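Local coordinates for protein 2-hydroxyisobutyryl-CoA synthetase (Aquincola tertiaricarbonis, PDB 6HDY) that is an acyl-CoA synthetase-type, AMP-binding protein of the ANL superfamily, with a large N-terminal part and a smaller C-terminal domain, at residues N24-A29 and R187-A192; H64-R69 and F110-C115; R141-A146 and E331-P336; M314-Y319 and T346-D351. All blocks are in the same frame, centred on the assembly; numbering follows the deposited sequence.

Contact 1 (N24-A29 and R187-A192); sequences NYLPPA and RLRAKA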
# COMPACT_ATOMS: atom_id res chain seq x y z
N ASN A 24 -2.00 25.21 -3.00
CA ASN A 24 -2.81 25.81 -1.94
C ASN A 24 -4.22 26.19 -2.35
O ASN A 24 -5.01 26.59 -1.50
CB ASN A 24 -2.09 27.01 -1.31
CG ASN A 24 -0.86 26.56 -0.58
OD1 ASN A 24 -0.89 25.61 0.23
ND2 ASN A 24 0.27 27.14 -0.95
N TYR A 25 -4.55 26.06 -3.64
CA TYR A 25 -5.87 26.38 -4.12
C TYR A 25 -6.93 25.37 -3.66
O TYR A 25 -6.75 24.15 -3.77
CB TYR A 25 -5.89 26.51 -5.64
CG TYR A 25 -7.30 26.60 -6.19
CD1 TYR A 25 -8.03 27.78 -6.09
CD2 TYR A 25 -7.95 25.47 -6.70
CE1 TYR A 25 -9.35 27.85 -6.54
CE2 TYR A 25 -9.27 25.53 -7.13
CZ TYR A 25 -9.96 26.73 -7.06
OH TYR A 25 -11.25 26.82 -7.51
N LEU A 26 -8.04 25.91 -3.16
CA LEU A 26 -9.23 25.13 -2.78
C LEU A 26 -10.43 25.93 -3.32
O LEU A 26 -10.46 27.16 -3.15
CB LEU A 26 -9.31 24.98 -1.25
CG LEU A 26 -9.30 23.57 -0.61
CD1 LEU A 26 -8.73 22.47 -1.53
CD2 LEU A 26 -8.54 23.60 0.70
N PRO A 27 -11.39 25.30 -4.04
CA PRO A 27 -12.54 26.07 -4.56
C PRO A 27 -13.38 26.66 -3.42
O PRO A 27 -13.20 26.22 -2.26
CB PRO A 27 -13.34 25.04 -5.40
CG PRO A 27 -12.45 23.87 -5.54
CD PRO A 27 -11.52 23.86 -4.37
N PRO A 28 -14.28 27.66 -3.67
CA PRO A 28 -15.13 28.15 -2.57
C PRO A 28 -16.05 27.00 -2.13
O PRO A 28 -16.43 26.15 -2.96
CB PRO A 28 -15.93 29.31 -3.21
CG PRO A 28 -15.25 29.59 -4.53
CD PRO A 28 -14.63 28.30 -4.95
N ALA A 29 -16.41 26.96 -0.83
CA ALA A 29 -17.26 25.88 -0.30
C ALA A 29 -18.63 25.71 -1.03
O ALA A 29 -19.13 24.59 -1.11
CB ALA A 29 -17.47 26.05 1.21
N ARG A 187 -4.42 15.77 -1.97
CA ARG A 187 -4.52 17.10 -2.57
C ARG A 187 -5.88 17.79 -2.24
O ARG A 187 -5.94 19.01 -2.04
CB ARG A 187 -4.26 17.04 -4.09
CG ARG A 187 -4.35 18.40 -4.83
CD ARG A 187 -3.44 19.48 -4.24
NE ARG A 187 -3.67 20.79 -4.86
CZ ARG A 187 -4.55 21.69 -4.45
NH1 ARG A 187 -4.69 22.83 -5.11
NH2 ARG A 187 -5.32 21.45 -3.40
N LEU A 188 -6.95 16.98 -2.12
CA LEU A 188 -8.28 17.49 -1.78
C LEU A 188 -8.35 18.00 -0.32
O LEU A 188 -9.33 18.63 0.08
CB LEU A 188 -9.33 16.38 -2.02
CG LEU A 188 -10.84 16.71 -1.82
CD1 LEU A 188 -11.25 18.01 -2.56
CD2 LEU A 188 -11.68 15.52 -2.23
N ARG A 189 -7.29 17.71 0.48
CA ARG A 189 -7.20 18.02 1.90
C ARG A 189 -8.26 17.19 2.66
O ARG A 189 -8.81 17.62 3.68
CB ARG A 189 -7.25 19.54 2.22
CG ARG A 189 -6.36 20.43 1.34
CD ARG A 189 -4.88 20.33 1.66
NE ARG A 189 -4.04 20.85 0.58
CZ ARG A 189 -3.08 20.16 -0.03
NH1 ARG A 189 -2.35 20.72 -0.99
NH2 ARG A 189 -2.82 18.90 0.33
N ALA A 190 -8.55 15.99 2.15
CA ALA A 190 -9.46 15.07 2.82
C ALA A 190 -8.60 14.36 3.87
O ALA A 190 -7.38 14.51 3.86
CB ALA A 190 -10.01 14.06 1.80
N LYS A 191 -9.20 13.61 4.80
CA LYS A 191 -8.43 12.79 5.74
C LYS A 191 -8.19 11.47 4.97
O LYS A 191 -9.11 10.64 4.87
CB LYS A 191 -9.22 12.52 7.03
CG LYS A 191 -9.42 13.73 7.92
CD LYS A 191 -10.44 13.39 8.99
CE LYS A 191 -10.73 14.55 9.91
NZ LYS A 191 -11.20 15.76 9.18
N ALA A 192 -7.02 11.33 4.31
CA ALA A 192 -6.76 10.12 3.50
C ALA A 192 -6.59 8.92 4.41
O ALA A 192 -5.79 8.96 5.34
CB ALA A 192 -5.52 10.32 2.62

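Contact 2 (H64-R69 and F110-C115); sequences HAPFYR and FGDYVC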
# COMPACT_ATOMS: atom_id res chain seq x y z
N HIS A 64 11.69 14.56 -27.12
CA HIS A 64 12.22 13.75 -26.02
C HIS A 64 12.01 12.24 -26.10
O HIS A 64 12.65 11.50 -25.36
CB HIS A 64 11.65 14.29 -24.71
CG HIS A 64 12.09 15.68 -24.41
ND1 HIS A 64 11.20 16.74 -24.44
CD2 HIS A 64 13.33 16.16 -24.16
CE1 HIS A 64 11.92 17.82 -24.18
NE2 HIS A 64 13.20 17.52 -24.00
N ALA A 65 11.13 11.78 -26.98
CA ALA A 65 10.82 10.36 -27.10
C ALA A 65 11.19 9.77 -28.46
O ALA A 65 10.43 9.92 -29.42
CB ALA A 65 9.35 10.11 -26.80
N PRO A 66 12.30 9.00 -28.57
CA PRO A 66 12.61 8.36 -29.86
C PRO A 66 11.56 7.31 -30.25
O PRO A 66 11.47 6.98 -31.42
CB PRO A 66 14.01 7.76 -29.64
CG PRO A 66 14.54 8.43 -28.41
CD PRO A 66 13.34 8.71 -27.56
N PHE A 67 10.75 6.82 -29.28
CA PHE A 67 9.66 5.88 -29.52
C PHE A 67 8.64 6.54 -30.42
O PHE A 67 8.24 5.94 -31.42
CB PHE A 67 9.00 5.44 -28.19
CG PHE A 67 7.68 4.72 -28.36
CD1 PHE A 67 7.65 3.38 -28.73
CD2 PHE A 67 6.47 5.39 -28.20
CE1 PHE A 67 6.42 2.72 -28.93
CE2 PHE A 67 5.26 4.73 -28.39
CZ PHE A 67 5.25 3.40 -28.75
N TYR A 68 8.20 7.77 -30.06
CA TYR A 68 7.26 8.55 -30.86
C TYR A 68 7.89 9.05 -32.14
O TYR A 68 7.24 8.98 -33.18
CB TYR A 68 6.65 9.70 -30.05
CG TYR A 68 5.65 9.21 -29.04
CD1 TYR A 68 4.44 8.65 -29.44
CD2 TYR A 68 5.91 9.30 -27.67
CE1 TYR A 68 3.53 8.16 -28.51
CE2 TYR A 68 4.99 8.83 -26.73
CZ TYR A 68 3.80 8.27 -27.16
OH TYR A 68 2.89 7.80 -26.24
N ARG A 69 9.15 9.52 -32.10
CA ARG A 69 9.87 9.97 -33.31
C ARG A 69 9.92 8.85 -34.37
O ARG A 69 9.57 9.11 -35.52
CB ARG A 69 11.27 10.53 -32.96
CG ARG A 69 12.13 10.93 -34.16
CD ARG A 69 12.01 12.39 -34.58
NE ARG A 69 12.46 13.30 -33.53
CZ ARG A 69 13.67 13.85 -33.45
NH1 ARG A 69 14.56 13.64 -34.42
NH2 ARG A 69 13.99 14.63 -32.43
N PHE A 110 12.11 1.82 -18.55
CA PHE A 110 10.86 2.55 -18.86
C PHE A 110 10.51 2.75 -20.34
O PHE A 110 9.44 3.29 -20.64
CB PHE A 110 10.88 3.91 -18.14
CG PHE A 110 11.09 3.74 -16.66
CD1 PHE A 110 10.24 2.93 -15.90
CD2 PHE A 110 12.20 4.30 -16.03
CE1 PHE A 110 10.49 2.71 -14.55
CE2 PHE A 110 12.42 4.10 -14.67
CZ PHE A 110 11.55 3.33 -13.93
N GLY A 111 11.37 2.32 -21.25
CA GLY A 111 11.11 2.47 -22.67
C GLY A 111 11.61 3.77 -23.26
O GLY A 111 12.07 4.67 -22.55
N ASP A 112 11.50 3.88 -24.59
CA ASP A 112 11.96 5.07 -25.27
C ASP A 112 10.90 6.18 -25.36
O ASP A 112 11.08 7.14 -26.11
CB ASP A 112 12.58 4.74 -26.62
CG ASP A 112 14.04 5.11 -26.64
OD1 ASP A 112 14.56 5.56 -25.58
OD2 ASP A 112 14.67 4.97 -27.71
N TYR A 113 9.87 6.07 -24.52
CA TYR A 113 8.81 7.06 -24.41
C TYR A 113 8.80 7.71 -23.02
O TYR A 113 7.87 8.45 -22.72
CB TYR A 113 7.44 6.46 -24.79
CG TYR A 113 7.07 5.25 -23.97
CD1 TYR A 113 7.59 3.99 -24.27
CD2 TYR A 113 6.23 5.36 -22.86
CE1 TYR A 113 7.30 2.88 -23.49
CE2 TYR A 113 5.92 4.25 -22.08
CZ TYR A 113 6.48 3.01 -22.38
OH TYR A 113 6.17 1.89 -21.66
N VAL A 114 9.84 7.47 -22.19
CA VAL A 114 9.92 8.02 -20.83
C VAL A 114 9.96 9.58 -20.81
O VAL A 114 9.29 10.18 -19.98
CB VAL A 114 11.06 7.38 -19.99
CG1 VAL A 114 12.45 7.72 -20.53
CG2 VAL A 114 10.93 7.75 -18.52
N CYS A 115 10.74 10.20 -21.73
CA CYS A 115 10.90 11.63 -22.03
C CYS A 115 11.72 12.37 -21.00
O CYS A 115 12.61 13.12 -21.38
CB CYS A 115 9.56 12.33 -22.26
SG CYS A 115 8.68 11.77 -23.73
O HOH W 1 12.20 9.18 -23.63
O HOH W 2 14.75 12.67 -23.17

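Contact 3 (R141-A146 and E331-P336); sequences RADWRA and ERTSQP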
# COMPACT_ATOMS: atom_id res chain seq x y z
N ARG A 141 8.10 13.55 -10.75
CA ARG A 141 7.56 14.35 -9.64
C ARG A 141 6.45 15.28 -10.10
O ARG A 141 5.41 15.36 -9.45
CB ARG A 141 8.70 15.16 -9.01
CG ARG A 141 8.67 15.18 -7.48
CD ARG A 141 9.98 15.64 -6.86
NE ARG A 141 11.17 15.03 -7.48
CZ ARG A 141 12.04 15.67 -8.26
NH1 ARG A 141 11.87 16.97 -8.52
NH2 ARG A 141 13.08 15.03 -8.77
N ALA A 142 6.67 15.98 -11.21
CA ALA A 142 5.71 16.92 -11.78
C ALA A 142 4.45 16.22 -12.23
O ALA A 142 3.36 16.72 -11.93
CB ALA A 142 6.35 17.72 -12.92
N ASP A 143 4.57 15.01 -12.83
CA ASP A 143 3.37 14.22 -13.22
C ASP A 143 2.56 13.73 -12.03
O ASP A 143 1.35 13.77 -12.09
CB ASP A 143 3.73 13.04 -14.13
CG ASP A 143 4.05 13.46 -15.53
OD1 ASP A 143 4.05 14.68 -15.81
OD2 ASP A 143 4.31 12.59 -16.36
N TRP A 144 3.21 13.31 -10.95
CA TRP A 144 2.55 12.86 -9.72
C TRP A 144 1.67 14.01 -9.18
O TRP A 144 0.51 13.80 -8.82
CB TRP A 144 3.61 12.38 -8.66
CG TRP A 144 2.98 11.51 -7.61
CD1 TRP A 144 2.37 11.93 -6.47
CD2 TRP A 144 2.68 10.10 -7.73
NE1 TRP A 144 1.77 10.87 -5.83
CE2 TRP A 144 1.96 9.73 -6.58
CE3 TRP A 144 2.96 9.12 -8.71
CZ2 TRP A 144 1.52 8.40 -6.36
CZ3 TRP A 144 2.56 7.80 -8.47
CH2 TRP A 144 1.85 7.46 -7.31
N ARG A 145 2.23 15.25 -9.17
CA ARG A 145 1.49 16.47 -8.80
C ARG A 145 0.34 16.74 -9.78
O ARG A 145 -0.77 17.02 -9.34
CB ARG A 145 2.41 17.70 -8.64
CG ARG A 145 3.46 17.62 -7.50
CD ARG A 145 3.02 16.87 -6.23
NE ARG A 145 1.78 17.37 -5.62
CZ ARG A 145 1.00 16.64 -4.82
NH1 ARG A 145 1.32 15.39 -4.53
NH2 ARG A 145 -0.10 17.17 -4.29
N ALA A 146 0.58 16.58 -11.10
CA ALA A 146 -0.47 16.75 -12.12
C ALA A 146 -1.63 15.74 -11.89
O ALA A 146 -2.80 16.11 -11.98
CB ALA A 146 0.11 16.59 -13.53
N GLU A 331 -1.38 16.77 -19.87
CA GLU A 331 -0.65 17.34 -18.73
C GLU A 331 0.38 16.38 -18.14
O GLU A 331 0.49 16.28 -16.91
CB GLU A 331 -1.66 17.80 -17.66
CG GLU A 331 -2.55 18.97 -18.07
CD GLU A 331 -3.43 19.57 -17.00
OE1 GLU A 331 -3.68 18.90 -15.97
OE2 GLU A 331 -3.88 20.72 -17.18
N ARG A 332 1.15 15.67 -19.00
CA ARG A 332 2.20 14.74 -18.54
C ARG A 332 3.48 14.85 -19.34
O ARG A 332 3.45 14.87 -20.57
CB ARG A 332 1.69 13.28 -18.50
CG ARG A 332 0.83 12.99 -17.27
CD ARG A 332 0.68 11.52 -16.97
NE ARG A 332 1.96 10.83 -16.70
CZ ARG A 332 2.05 9.53 -16.42
NH1 ARG A 332 0.96 8.78 -16.36
NH2 ARG A 332 3.24 8.98 -16.19
N THR A 333 4.61 14.91 -18.63
CA THR A 333 5.94 14.99 -19.24
C THR A 333 6.67 13.64 -19.19
O THR A 333 7.58 13.42 -19.98
CB THR A 333 6.77 16.10 -18.57
OG1 THR A 333 6.79 15.88 -17.16
CG2 THR A 333 6.25 17.51 -18.90
N SER A 334 6.28 12.73 -18.27
CA SER A 334 6.92 11.41 -18.10
C SER A 334 6.01 10.33 -18.67
O SER A 334 4.81 10.31 -18.34
CB SER A 334 7.24 11.13 -16.62
OG SER A 334 6.08 10.72 -15.91
N GLN A 335 6.56 9.44 -19.54
CA GLN A 335 5.79 8.39 -20.23
C GLN A 335 4.47 8.93 -20.81
O GLN A 335 3.41 8.35 -20.55
CB GLN A 335 5.58 7.15 -19.34
CG GLN A 335 6.92 6.44 -19.02
CD GLN A 335 6.70 5.16 -18.22
OE1 GLN A 335 5.96 5.13 -17.24
NE2 GLN A 335 7.36 4.08 -18.62
N PRO A 336 4.47 10.08 -21.56
CA PRO A 336 3.18 10.59 -22.07
C PRO A 336 2.59 9.64 -23.11
O PRO A 336 3.31 9.12 -23.96
CB PRO A 336 3.52 11.97 -22.65
CG PRO A 336 4.96 11.88 -23.01
CD PRO A 336 5.59 10.93 -22.02
O HOH W 3 6.83 14.47 -14.32
O HOH W 4 -3.45 16.54 -14.60

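Contact 4 (M314-Y319 and T346-D351); sequences MRRVPY and TLWTND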
# COMPACT_ATOMS: atom_id res chain seq x y z
N MET A 314 -9.54 3.73 -36.58
CA MET A 314 -9.11 4.61 -35.47
C MET A 314 -9.59 6.07 -35.62
O MET A 314 -8.95 7.00 -35.12
CB MET A 314 -7.58 4.54 -35.22
CG MET A 314 -7.10 3.15 -34.79
SD MET A 314 -7.97 2.47 -33.35
CE MET A 314 -7.64 0.77 -33.60
N ARG A 315 -10.75 6.25 -36.26
CA ARG A 315 -11.37 7.56 -36.41
C ARG A 315 -12.59 7.62 -35.50
O ARG A 315 -13.17 6.57 -35.21
CB ARG A 315 -11.68 7.89 -37.88
CG ARG A 315 -10.43 8.39 -38.62
CD ARG A 315 -10.71 8.93 -40.00
NE ARG A 315 -10.31 7.98 -41.04
CZ ARG A 315 -11.15 7.30 -41.80
NH1 ARG A 315 -10.69 6.45 -42.72
NH2 ARG A 315 -12.46 7.46 -41.67
N ARG A 316 -12.90 8.82 -34.96
CA ARG A 316 -14.02 9.00 -34.03
C ARG A 316 -15.34 8.54 -34.65
O ARG A 316 -15.57 8.77 -35.83
CB ARG A 316 -14.13 10.47 -33.57
CG ARG A 316 -13.03 10.94 -32.61
CD ARG A 316 -13.00 12.46 -32.49
NE ARG A 316 -12.71 13.12 -33.77
CZ ARG A 316 -12.88 14.42 -34.03
NH1 ARG A 316 -13.34 15.23 -33.08
NH2 ARG A 316 -12.60 14.91 -35.22
N VAL A 317 -16.17 7.84 -33.85
CA VAL A 317 -17.50 7.39 -34.26
C VAL A 317 -18.47 8.54 -33.89
O VAL A 317 -18.16 9.28 -32.94
CB VAL A 317 -17.95 6.03 -33.64
CG1 VAL A 317 -17.02 4.90 -34.05
CG2 VAL A 317 -18.10 6.08 -32.12
N PRO A 318 -19.61 8.74 -34.60
CA PRO A 318 -20.53 9.83 -34.20
C PRO A 318 -21.10 9.59 -32.80
O PRO A 318 -21.09 8.44 -32.34
CB PRO A 318 -21.66 9.75 -35.25
CG PRO A 318 -21.09 8.98 -36.39
CD PRO A 318 -20.15 8.00 -35.77
N TYR A 319 -21.59 10.65 -32.13
CA TYR A 319 -22.22 10.50 -30.81
C TYR A 319 -23.48 9.66 -30.93
O TYR A 319 -24.21 9.76 -31.92
CB TYR A 319 -22.50 11.86 -30.17
CG TYR A 319 -21.25 12.67 -29.89
CD1 TYR A 319 -20.28 12.21 -29.00
CD2 TYR A 319 -21.03 13.89 -30.52
CE1 TYR A 319 -19.13 12.96 -28.72
CE2 TYR A 319 -19.88 14.64 -30.26
CZ TYR A 319 -18.94 14.17 -29.36
OH TYR A 319 -17.83 14.93 -29.10
N THR A 346 -17.21 1.06 -25.54
CA THR A 346 -18.10 2.03 -24.89
C THR A 346 -19.03 2.67 -25.92
O THR A 346 -18.92 2.42 -27.12
CB THR A 346 -17.28 3.10 -24.10
OG1 THR A 346 -18.13 3.77 -23.18
CG2 THR A 346 -16.62 4.13 -25.01
N LEU A 347 -19.95 3.50 -25.44
CA LEU A 347 -20.85 4.33 -26.21
C LEU A 347 -20.67 5.72 -25.60
O LEU A 347 -20.64 5.87 -24.37
CB LEU A 347 -22.32 3.88 -26.08
CG LEU A 347 -23.31 4.58 -27.02
CD1 LEU A 347 -24.39 3.63 -27.46
CD2 LEU A 347 -23.95 5.78 -26.37
N TRP A 348 -20.57 6.73 -26.47
CA TRP A 348 -20.44 8.12 -26.06
C TRP A 348 -21.53 9.00 -26.70
O TRP A 348 -21.96 8.73 -27.83
CB TRP A 348 -19.00 8.69 -26.27
CG TRP A 348 -18.56 9.05 -27.68
CD1 TRP A 348 -19.05 8.59 -28.86
CD2 TRP A 348 -17.43 9.88 -28.01
NE1 TRP A 348 -18.35 9.13 -29.92
CE2 TRP A 348 -17.35 9.93 -29.42
CE3 TRP A 348 -16.48 10.60 -27.25
CZ2 TRP A 348 -16.35 10.65 -30.09
CZ3 TRP A 348 -15.52 11.33 -27.91
CH2 TRP A 348 -15.45 11.34 -29.31
N THR A 349 -22.02 9.99 -25.94
CA THR A 349 -23.05 10.95 -26.36
C THR A 349 -22.57 12.34 -26.00
O THR A 349 -21.62 12.48 -25.22
CB THR A 349 -24.43 10.62 -25.75
OG1 THR A 349 -24.32 10.53 -24.33
CG2 THR A 349 -25.03 9.35 -26.33
N ASN A 350 -23.17 13.37 -26.60
CA ASN A 350 -22.80 14.75 -26.32
C ASN A 350 -24.01 15.63 -25.97
O ASN A 350 -24.07 16.80 -26.34
CB ASN A 350 -21.96 15.34 -27.45
CG ASN A 350 -21.13 16.54 -27.02
OD1 ASN A 350 -20.74 16.67 -25.85
ND2 ASN A 350 -20.88 17.45 -27.94
N ASP A 351 -24.94 15.08 -25.20
CA ASP A 351 -26.10 15.84 -24.76
C ASP A 351 -25.80 16.52 -23.42
O ASP A 351 -24.85 16.13 -22.74
CB ASP A 351 -27.33 14.93 -24.67
CG ASP A 351 -27.61 14.23 -25.97
OD1 ASP A 351 -27.44 14.86 -27.04
OD2 ASP A 351 -27.96 13.03 -25.94

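Contact 1 (N24-A29 and R187-A192)
A Schellman motif closes helix 176-187 just before strand 191-193, the outermost strand, within this chain, of a five-stranded parallel sheet, and at this helix end R187 reaches across to the extended N-terminal segment N24-A29. Its guanidinium takes the backbone carbonyl of Y25 end-on with both terminal nitrogens. R187 NH1 lies 2.8 Å from Y25 O, in the carbonyl plane and on a lone pair, whereas R187 NH2 stands 3.1 Å from Y25 O and is tilted 19° from that plane. The oxygen lies almost in the guanidinium plane, and the two N-H groups converging on it fix the rotation of the group. The R187 chain leaves with CG opposite the backbone N (chi1 180°) and bends at chi2, which turns its end toward Y25. NE is held separately by N149 OD1 of helix 141-157. R189, with the positive phi of the motif, sends NH1 to E23 O, and its guanidinium carries R187 O over one face. The tyrosine OH of Y25 bonds to W34 O. L26 splits its isobutyl end between the two arginines: CD1 comes to the edge of the R187 guanidinium, and L26 CD2 rests 3.9 Å from R189 CG.

Contact 2 (H64-R69 and F110-C115)
This is a mixed packing and backbone contact in the N-terminal part of the AMP-binding fold, where the start of helix 66-74 meets the loop between helix 97-106 and strand 121-126. One direct hydrogen bond joins the backbones: F67 N, in the first turn of the helix, gives its hydrogen to D112 O at 3.2 Å, approaching from above the carbonyl plane. The same D112 O sits 3.1 Å from P66 CD, and the proline ring crosses the D112 side chain at about a right angle. The carboxylate itself is directed to R70 by a salt bridge through OD2. Beside this, the F67 and Y113 side chains run alongside each other, and their rings form an edge-to-face pair with centroids 5.4 Å apart and planes at 60°. Y113 holds CG between its backbone N and carbonyl carbon (chi1 57°), which turns its ring edge toward the F67 face; Y113 CB presses on F67 CD2 at 3.7 Å and on Y68 CE2 at 3.9 Å. At the other end A65 CB meets C115 SG at 3.6 Å, while C115 CB packs on H64 CB. Two waters complete the seam: water 1 accepts from C115 N at 2.6 Å and donates to H64 O, and water 2 donates to both H64 O and C115 O. Around the contact, helix 97-106 supplies S103 against F67 and both L100 and S103 against Y113, helix 43-64 brings Y60 to C115, and F110 continues onto I121 and V124 of strand 121-126.

Contact 3 (R141-A146 and E331-P336)
With CG opposite its own carbonyl carbon (chi1 -75°), D143 extends its carboxylate from helix 141-157 into the loop R332-S334, where S334 has OG between its backbone N and carbonyl carbon (chi1 79°), which places the hydroxyl against D143 OD2. D143 OD1 receives T333 N at 2.9 Å through its syn lone pair. D143 OD2 accepts three bonds: S334 N at 2.7 Å on the syn side, then S334 OG at 2.6 Å and R332 NE at 3.0 Å, on opposite sides of the carboxylate plane. The NE bond is nearly straight at 166° and forms a salt bridge. Four donors thus hold the buried carboxylate and fix its rotation, and the neighbouring arginine probably favours its charged form. R332 NH1 also bonds to S282 O, and S334 OG accepts from G140 N. Farther along the helix, A146 CB touches E331 O at 3.4 Å, and water 4 donates to A146 O and to E331 OE1, which also bonds to Y21 OH. The arrangement is a helix aspartate capturing consecutive backbone N-H groups of a loop; here it ties helix 141-157 to the connection between strands 322-329 and 340-347 of the antiparallel sheet.

Contact 4 (M314-Y319 and T346-D351)
The indole of W348 offers a face to Y319 and its N-H edge to V317, at the end of strand 340-347 in the five-stranded antiparallel sheet in which the short, weakly bonded strand 315-316 is one of the outermost. Two different parts of the indole are used. Its face receives the edge of Y319: the phenol ring tilts at 50° to the five-membered ring, with centroids 4.6 Å apart, an edge-to-face pair in which Y319 CE1 stands 3.6 Å from W348 CE2. Its edge instead meets the backbone, W348 NE1 donating to V317 O at 3.0 Å; this oxygen lies in the indole plane, although the donor itself sits above the carbonyl plane of V317. W348 can do both because CG is placed between its backbone N and carbonyl carbon (chi1 76°), swinging the ring across to V317 and Y319. V317 CG2 rests beside NE1, and the aliphatic part of R316 passes obliquely by the six-membered ring, CG at 4.1 Å from W348 CH2, while the R316 guanidinium is drawn off to E89 and E86 by salt bridges. The Y319 ring is also engaged by N350, whose side chain runs alongside it in the same direction. The W348 side chain also touches P360 and L362, and Y319 touches P360. Y319 CA makes a C-H...O contact of 3.5 Å with W348 O. On the phenol face, N350 CB sits 3.5 Å from the Y319 ring centroid, only 9° off the ring normal, a CH-pi contact.

How the contacts relate
Contacts 2 and 3 form one continuous region, their centres about 14 Å apart: Y68 OH reaches P336 O, V114 O meets Q335 N, and C115 packs on T333. Contact 3 touches contact 1 through R145 and R187, with centres about 20 Å apart, so helix 141-157 links the end of helix 176-187 to the loop 331-336. Contact 4 stands apart, its nearest atoms about 13 Å from contact 2 and 16 Å from contact 3, but the loop 331-336 leads into strand 340-347, whose far end carries contact 4. Along the chain contact 2 falls between the two segments of contact 1, while contacts 1 and 3, like 3 and 4, alternate, so distant sequence is interlaced within the large N-terminal part.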